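Local coordinates for hypothetical 19.5 KDA protein IN emre-rus intergenic region (Escherichia coli, PDB 1FUX) that is of unknown function but, as a periplasmic homodimer of the phosphatidylethanolamine-binding protein family related to Raf kinase inhibitor protein, may bind anionic or phospholipid-like ligands, at residues H20-P34 against F101-K113. Sequence-based numbering, arbitrary orientation.
Sequences HVFSGFGCEGGNTSP and FGYAGFGGACPPK
Phe22 lies face to face on Phe101, ring centroids 3.9 Å apart and planes only 14° from parallel, the two side chains arriving from opposite directions. CG of Phe22 stands anti to its backbone N (chi1 -172°), which carries the ring over Phe101 while its rim meets the hydroxyl of Tyr103 in plane. Phe101 also turns an edge toward the face of Phe25, in an offset edge-to-face pair that completes an aromatic cluster. With an alanine at Phe22, one face of Phe101 would probably lose its stacking partner and a gap is likely to open beside Tyr103. Next to the cluster, the Cys27–Cys110 disulfide ties the type I' turn of the 23–28 hairpin covalently to the 101–113 loop. Backbones join at a single beta bridge: Phe22 N gives a nearly straight 2.9 Å bond to Ala109 O, and Ala109 N returns one to His20 O. The Asn31 amide works at both ends: OD1 takes Gly108 N at 2.8 Å, nearly along the C=O axis, while ND2 donates in the amide plane to Tyr103 OH, 3.1 Å away. That hydroxyl in turn donates to Phe106 O, which a water links to Asn31 O. Ser33 CA sits squarely over the Phe106 ring in a CH-pi contact, 3.7 Å from its centroid. Within this phosphatidylethanolamine-binding protein fold, Trp63 (edge-to-face) and His65 of strand 63–72 also meet the Phe101 ring, and Tyr161 of strand 151–161 meets Val21 and Ala109, joining the hairpin segment and the 101–113 loop to the five-stranded antiparallel sheet.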
ATOM      1  N   HIS A  20      -9.986   3.568  19.307  1.00 16.11           N
ATOM      2  CA  HIS A  20      -9.651   3.461  17.881  1.00 17.38           C
ATOM      3  C   HIS A  20      -8.176   3.450  17.556  1.00 16.99           C
ATOM      4  O   HIS A  20      -7.792   3.647  16.375  1.00 14.70           O
ATOM      5  CB  HIS A  20     -10.398   4.571  17.083  1.00 19.34           C
ATOM      6  CG  HIS A  20     -11.813   4.702  17.576  1.00 20.71           C
ATOM      7  ND1 HIS A  20     -12.800   3.769  17.452  1.00 20.55           N
ATOM      8  CD2 HIS A  20     -12.365   5.740  18.280  1.00 20.90           C
ATOM      9  CE1 HIS A  20     -13.903   4.191  18.056  1.00 22.24           C
ATOM     10  NE2 HIS A  20     -13.670   5.401  18.546  1.00 19.47           N
ATOM     11  N   VAL A  21      -7.311   3.180  18.512  1.00 15.80           N
ATOM     12  CA  VAL A  21      -5.840   3.129  18.371  1.00 14.20           C
ATOM     13  C   VAL A  21      -5.460   1.653  18.270  1.00 14.76           C
ATOM     14  O   VAL A  21      -6.192   0.776  18.784  1.00 13.71           O
ATOM     15  CB  VAL A  21      -5.230   3.812  19.605  1.00 14.47           C
ATOM     16  CG1 VAL A  21      -3.721   3.631  19.812  1.00 16.65           C
ATOM     17  CG2 VAL A  21      -5.544   5.294  19.531  1.00 17.49           C
ATOM     18  N   PHE A  22      -4.487   1.364  17.416  1.00 13.64           N
ATOM     19  CA  PHE A  22      -4.123  -0.029  17.118  1.00 14.37           C
ATOM     20  C   PHE A  22      -3.618  -0.752  18.368  1.00 16.51           C
ATOM     21  O   PHE A  22      -3.234  -0.137  19.354  1.00 17.50           O
ATOM     22  CB  PHE A  22      -2.993   0.031  16.069  1.00 13.54           C
ATOM     23  CG  PHE A  22      -2.582  -1.278  15.473  1.00 11.37           C
ATOM     24  CD1 PHE A  22      -3.501  -2.125  14.919  1.00 12.92           C
ATOM     25  CD2 PHE A  22      -1.251  -1.707  15.564  1.00 15.17           C
ATOM     26  CE1 PHE A  22      -3.172  -3.356  14.370  1.00 12.96           C
ATOM     27  CE2 PHE A  22      -0.888  -2.956  15.050  1.00 14.69           C
ATOM     28  CZ  PHE A  22      -1.850  -3.764  14.474  1.00 15.57           C
ATOM     29  N   SER A  23      -3.617  -2.080  18.314  1.00 20.46           N
ATOM     30  CA  SER A  23      -3.056  -2.861  19.437  1.00 24.11           C
ATOM     31  C   SER A  23      -1.906  -3.651  18.813  1.00 25.42           C
ATOM     32  O   SER A  23      -2.143  -4.590  18.073  1.00 26.72           O
ATOM     33  CB  SER A  23      -4.124  -3.744  20.050  1.00 25.78           C
ATOM     34  OG  SER A  23      -3.543  -4.637  21.007  1.00 28.11           O
ATOM     35  N   GLY A  24      -0.673  -3.229  18.987  1.00 25.83           N
ATOM     36  CA  GLY A  24       0.490  -3.792  18.319  1.00 27.10           C
ATOM     37  C   GLY A  24       1.419  -2.634  17.909  1.00 28.04           C
ATOM     38  O   GLY A  24       1.077  -1.463  17.999  1.00 24.50           O
ATOM     39  N   PHE A  25       2.653  -2.947  17.544  1.00 31.83           N
ATOM     40  CA  PHE A  25       3.702  -1.979  17.238  1.00 33.00           C
ATOM     41  C   PHE A  25       3.928  -1.007  18.385  1.00 33.82           C
ATOM     42  O   PHE A  25       4.087   0.211  18.210  1.00 35.18           O
ATOM     43  CB  PHE A  25       3.297  -1.289  15.939  1.00 35.66           C
ATOM     44  CG  PHE A  25       3.124  -2.074  14.678  1.00 36.40           C
ATOM     45  CD1 PHE A  25       3.009  -3.455  14.616  1.00 38.33           C
ATOM     46  CD2 PHE A  25       3.015  -1.394  13.471  1.00 37.12           C
ATOM     47  CE1 PHE A  25       2.848  -4.127  13.422  1.00 38.20           C
ATOM     48  CE2 PHE A  25       2.860  -2.048  12.261  1.00 36.40           C
ATOM     49  CZ  PHE A  25       2.778  -3.420  12.230  1.00 37.02           C
ATOM     50  N   GLY A  26       3.813  -1.428  19.641  1.00 33.02           N
ATOM     51  CA  GLY A  26       3.962  -0.542  20.780  1.00 32.89           C
ATOM     52  C   GLY A  26       2.786   0.360  21.083  1.00 33.12           C
ATOM     53  O   GLY A  26       2.901   1.279  21.892  1.00 35.74           O
ATOM     54  N   CYS A  27       1.659   0.164  20.429  1.00 31.74           N
ATOM     55  CA  CYS A  27       0.428   0.914  20.652  1.00 29.78           C
ATOM     56  C   CYS A  27      -0.468  -0.010  21.453  1.00 28.42           C
ATOM     57  O   CYS A  27      -0.448  -1.215  21.201  1.00 27.79           O
ATOM     58  CB  CYS A  27      -0.203   1.350  19.333  1.00 29.97           C
ATOM     59  SG  CYS A  27       0.598   2.799  18.605  1.00 31.33           S
ATOM     60  N   GLU A  28      -1.223   0.486  22.411  1.00 29.81           N
ATOM     61  CA  GLU A  28      -2.029  -0.348  23.294  1.00 30.77           C
ATOM     62  C   GLU A  28      -3.490   0.078  23.348  1.00 28.18           C
ATOM     63  O   GLU A  28      -4.088   0.224  24.414  1.00 27.33           O
ATOM     64  CB  GLU A  28      -1.426  -0.265  24.709  1.00 35.81           C
ATOM     65  CG  GLU A  28      -0.136  -1.078  24.775  1.00 38.96           C
ATOM     66  CD  GLU A  28       0.642  -0.930  26.064  1.00 42.57           C
ATOM     67  OE1 GLU A  28       0.105  -0.438  27.077  1.00 43.45           O
ATOM     68  OE2 GLU A  28       1.841  -1.323  26.015  1.00 44.96           O
ATOM     69  N   GLY A  29      -4.059   0.305  22.189  1.00 21.79           N
ATOM     70  CA  GLY A  29      -5.423   0.718  22.029  1.00 20.57           C
ATOM     71  C   GLY A  29      -6.424  -0.413  21.929  1.00 18.02           C
ATOM     72  O   GLY A  29      -6.130  -1.617  21.880  1.00 18.56           O
ATOM     73  N   GLY A  30      -7.675  -0.037  21.778  1.00 15.22           N
ATOM     74  CA  GLY A  30      -8.809  -0.935  21.678  1.00 15.54           C
ATOM     75  C   GLY A  30      -8.966  -1.555  20.293  1.00 16.32           C
ATOM     76  O   GLY A  30      -9.736  -2.499  20.113  1.00 14.80           O
ATOM     77  N   ASN A  31      -8.284  -0.997  19.300  1.00 14.01           N
ATOM     78  CA  ASN A  31      -8.363  -1.449  17.907  1.00 12.12           C
ATOM     79  C   ASN A  31      -9.764  -1.728  17.411  1.00 12.30           C
ATOM     80  O   ASN A  31     -10.072  -2.789  16.845  1.00 13.66           O
ATOM     81  CB  ASN A  31      -7.381  -2.643  17.779  1.00 12.85           C
ATOM     82  CG  ASN A  31      -6.929  -2.915  16.352  1.00 13.27           C
ATOM     83  OD1 ASN A  31      -6.823  -2.005  15.526  1.00 14.62           O
ATOM     84  ND2 ASN A  31      -6.707  -4.165  15.964  1.00 15.54           N
ATOM     85  N   THR A  32     -10.712  -0.801  17.669  1.00 10.35           N
ATOM     86  CA  THR A  32     -12.101  -0.985  17.270  1.00 11.91           C
ATOM     87  C   THR A  32     -12.521   0.079  16.232  1.00 12.31           C
ATOM     88  O   THR A  32     -12.178   1.212  16.504  1.00 13.06           O
ATOM     89  CB  THR A  32     -13.016  -0.755  18.502  1.00 13.91           C
ATOM     90  OG1 THR A  32     -12.715  -1.818  19.448  1.00 18.58           O
ATOM     91  CG2 THR A  32     -14.493  -0.893  18.196  1.00 16.97           C
ATOM     92  N   SER A  33     -13.262  -0.325  15.214  1.00 12.03           N
ATOM     93  CA  SER A  33     -13.673   0.658  14.206  1.00 12.49           C
ATOM     94  C   SER A  33     -14.822   1.478  14.784  1.00 12.25           C
ATOM     95  O   SER A  33     -15.650   0.938  15.495  1.00 11.96           O
ATOM     96  CB  SER A  33     -14.170  -0.055  12.973  1.00 11.85           C
ATOM     97  OG  SER A  33     -15.219  -0.991  13.197  1.00 13.18           O
ATOM     98  N   PRO A  34     -14.818   2.775  14.522  1.00 13.52           N
ATOM     99  CA  PRO A  34     -15.964   3.602  14.936  1.00 13.33           C
ATOM    100  C   PRO A  34     -17.194   3.387  14.088  1.00 14.51           C
ATOM    101  O   PRO A  34     -17.154   2.973  12.915  1.00 15.72           O
ATOM    102  CB  PRO A  34     -15.356   5.002  14.738  1.00 12.24           C
ATOM    103  CG  PRO A  34     -14.580   4.822  13.457  1.00 11.13           C
ATOM    104  CD  PRO A  34     -13.806   3.527  13.718  1.00 12.08           C
ATOM    105  N   PHE A 101      -1.325  -3.415   7.845  1.00  9.65           N
ATOM    106  CA  PHE A 101      -0.811  -4.210   8.934  1.00 12.79           C
ATOM    107  C   PHE A 101      -0.734  -5.672   8.534  1.00 15.47           C
ATOM    108  O   PHE A 101      -0.134  -6.472   9.292  1.00 21.04           O
ATOM    109  CB  PHE A 101      -1.727  -4.150  10.176  1.00 11.44           C
ATOM    110  CG  PHE A 101      -1.862  -2.749  10.703  1.00 10.87           C
ATOM    111  CD1 PHE A 101      -3.006  -2.012  10.471  1.00 11.01           C
ATOM    112  CD2 PHE A 101      -0.823  -2.204  11.467  1.00 11.11           C
ATOM    113  CE1 PHE A 101      -3.099  -0.723  11.014  1.00 11.67           C
ATOM    114  CE2 PHE A 101      -0.913  -0.933  12.024  1.00 13.15           C
ATOM    115  CZ  PHE A 101      -2.072  -0.200  11.788  1.00 13.56           C
ATOM    116  N   GLY A 102      -1.445  -6.109   7.514  1.00 14.19           N
ATOM    117  CA  GLY A 102      -1.375  -7.472   7.032  1.00 14.95           C
ATOM    118  C   GLY A 102      -2.593  -8.329   7.331  1.00 14.41           C
ATOM    119  O   GLY A 102      -2.408  -9.542   7.253  1.00 13.44           O
ATOM    120  N   TYR A 103      -3.721  -7.735   7.712  1.00 12.98           N
ATOM    121  CA  TYR A 103      -4.921  -8.537   7.935  1.00 11.29           C
ATOM    122  C   TYR A 103      -6.163  -7.873   7.350  1.00 11.46           C
ATOM    123  O   TYR A 103      -6.189  -6.661   7.114  1.00 11.51           O
ATOM    124  CB  TYR A 103      -5.158  -8.929   9.392  1.00 11.80           C
ATOM    125  CG  TYR A 103      -5.332  -7.774  10.343  1.00  9.72           C
ATOM    126  CD1 TYR A 103      -6.644  -7.371  10.594  1.00  9.38           C
ATOM    127  CD2 TYR A 103      -4.301  -7.117  10.992  1.00  7.90           C
ATOM    128  CE1 TYR A 103      -6.885  -6.338  11.483  1.00  9.16           C
ATOM    129  CE2 TYR A 103      -4.521  -6.098  11.905  1.00 10.25           C
ATOM    130  CZ  TYR A 103      -5.846  -5.718  12.113  1.00 12.45           C
ATOM    131  OH  TYR A 103      -6.132  -4.672  12.985  1.00 12.98           O
ATOM    132  N   ALA A 104      -7.201  -8.708   7.168  1.00 12.95           N
ATOM    133  CA  ALA A 104      -8.469  -8.230   6.631  1.00 13.08           C
ATOM    134  C   ALA A 104      -9.403  -7.780   7.773  1.00 14.58           C
ATOM    135  O   ALA A 104     -10.170  -8.568   8.297  1.00 15.81           O
ATOM    136  CB  ALA A 104      -9.094  -9.395   5.857  1.00 14.48           C
ATOM    137  N   GLY A 105      -9.360  -6.510   8.098  1.00 14.93           N
ATOM    138  CA  GLY A 105     -10.127  -6.006   9.263  1.00 14.26           C
ATOM    139  C   GLY A 105      -9.584  -4.613   9.517  1.00 12.58           C
ATOM    140  O   GLY A 105      -8.678  -4.112   8.794  1.00 12.89           O
ATOM    141  N   PHE A 106     -10.217  -3.888  10.403  1.00  8.35           N
ATOM    142  CA  PHE A 106      -9.814  -2.546  10.783  1.00  9.29           C
ATOM    143  C   PHE A 106      -8.602  -2.623  11.678  1.00 10.24           C
ATOM    144  O   PHE A 106      -8.509  -3.411  12.598  1.00 11.84           O
ATOM    145  CB  PHE A 106     -10.918  -1.887  11.661  1.00  8.89           C
ATOM    146  CG  PHE A 106     -10.514  -0.578  12.283  1.00 10.03           C
ATOM    147  CD1 PHE A 106     -10.586   0.594  11.492  1.00  9.93           C
ATOM    148  CD2 PHE A 106     -10.096  -0.497  13.599  1.00  9.69           C
ATOM    149  CE1 PHE A 106     -10.282   1.827  12.055  1.00  9.42           C
ATOM    150  CE2 PHE A 106      -9.788   0.721  14.151  1.00 10.71           C
ATOM    151  CZ  PHE A 106      -9.885   1.887  13.383  1.00 10.72           C
ATOM    152  N   GLY A 107      -7.631  -1.760  11.372  1.00 10.32           N
ATOM    153  CA  GLY A 107      -6.452  -1.624  12.243  1.00 10.77           C
ATOM    154  C   GLY A 107      -6.357  -0.133  12.590  1.00 10.85           C
ATOM    155  O   GLY A 107      -6.454   0.722  11.697  1.00 11.71           O
ATOM    156  N   GLY A 108      -6.280   0.199  13.889  1.00 11.62           N
ATOM    157  CA  GLY A 108      -6.345   1.601  14.296  1.00 12.29           C
ATOM    158  C   GLY A 108      -5.086   2.419  14.113  1.00 15.16           C
ATOM    159  O   GLY A 108      -4.171   2.024  13.411  1.00 14.13           O
ATOM    160  N   ALA A 109      -5.093   3.627  14.664  1.00 13.81           N
ATOM    161  CA  ALA A 109      -3.972   4.529  14.471  1.00 14.55           C
ATOM    162  C   ALA A 109      -2.754   4.042  15.252  1.00 16.29           C
ATOM    163  O   ALA A 109      -2.925   3.576  16.365  1.00 15.91           O
ATOM    164  CB  ALA A 109      -4.392   5.928  14.941  1.00 14.78           C
ATOM    165  N   CYS A 110      -1.580   4.362  14.749  1.00 17.95           N
ATOM    166  CA  CYS A 110      -0.372   4.066  15.530  1.00 20.38           C
ATOM    167  C   CYS A 110       0.786   4.850  14.934  1.00 20.38           C
ATOM    168  O   CYS A 110       1.660   4.288  14.300  1.00 18.41           O
ATOM    169  CB  CYS A 110      -0.150   2.551  15.610  1.00 26.49           C
ATOM    170  SG  CYS A 110       1.213   2.144  16.747  1.00 31.33           S
ATOM    171  N   PRO A 111       0.751   6.179  15.074  1.00 19.75           N
ATOM    172  CA  PRO A 111       1.784   7.059  14.559  1.00 18.79           C
ATOM    173  C   PRO A 111       3.063   7.003  15.364  1.00 21.68           C
ATOM    174  O   PRO A 111       3.046   6.636  16.539  1.00 20.25           O
ATOM    175  CB  PRO A 111       1.128   8.446  14.686  1.00 19.99           C
ATOM    176  CG  PRO A 111       0.281   8.328  15.906  1.00 20.31           C
ATOM    177  CD  PRO A 111      -0.273   6.912  15.858  1.00 17.89           C
ATOM    178  N   PRO A 112       4.183   7.399  14.744  1.00 22.84           N
ATOM    179  CA  PRO A 112       5.447   7.456  15.447  1.00 25.18           C
ATOM    180  C   PRO A 112       5.379   8.409  16.632  1.00 26.16           C
ATOM    181  O   PRO A 112       4.740   9.473  16.569  1.00 25.77           O
ATOM    182  CB  PRO A 112       6.456   7.945  14.426  1.00 24.01           C
ATOM    183  CG  PRO A 112       5.802   7.869  13.088  1.00 23.53           C
ATOM    184  CD  PRO A 112       4.307   7.873  13.350  1.00 22.44           C
ATOM    185  N   LYS A 113       6.063   8.029  17.710  1.00 27.00           N
ATOM    186  CA  LYS A 113       6.092   8.898  18.888  1.00 28.86           C
ATOM    187  C   LYS A 113       6.712  10.247  18.524  1.00 26.65           C
ATOM    188  O   LYS A 113       7.718  10.298  17.815  1.00 26.58           O
ATOM    189  CB  LYS A 113       6.890   8.253  20.027  1.00 31.91           C
ATOM    190  CG  LYS A 113       6.473   6.835  20.381  1.00 35.62           C
ATOM    191  CD  LYS A 113       6.498   6.610  21.895  1.00 38.32           C
ATOM    192  CE  LYS A 113       6.565   5.117  22.205  1.00 39.74           C
ATOM    193  NZ  LYS A 113       5.405   4.725  23.067  1.00 40.44           N
TER
HETATM  194  O   HOH W   1     -10.377  -4.335  14.447  1.00 11.43           O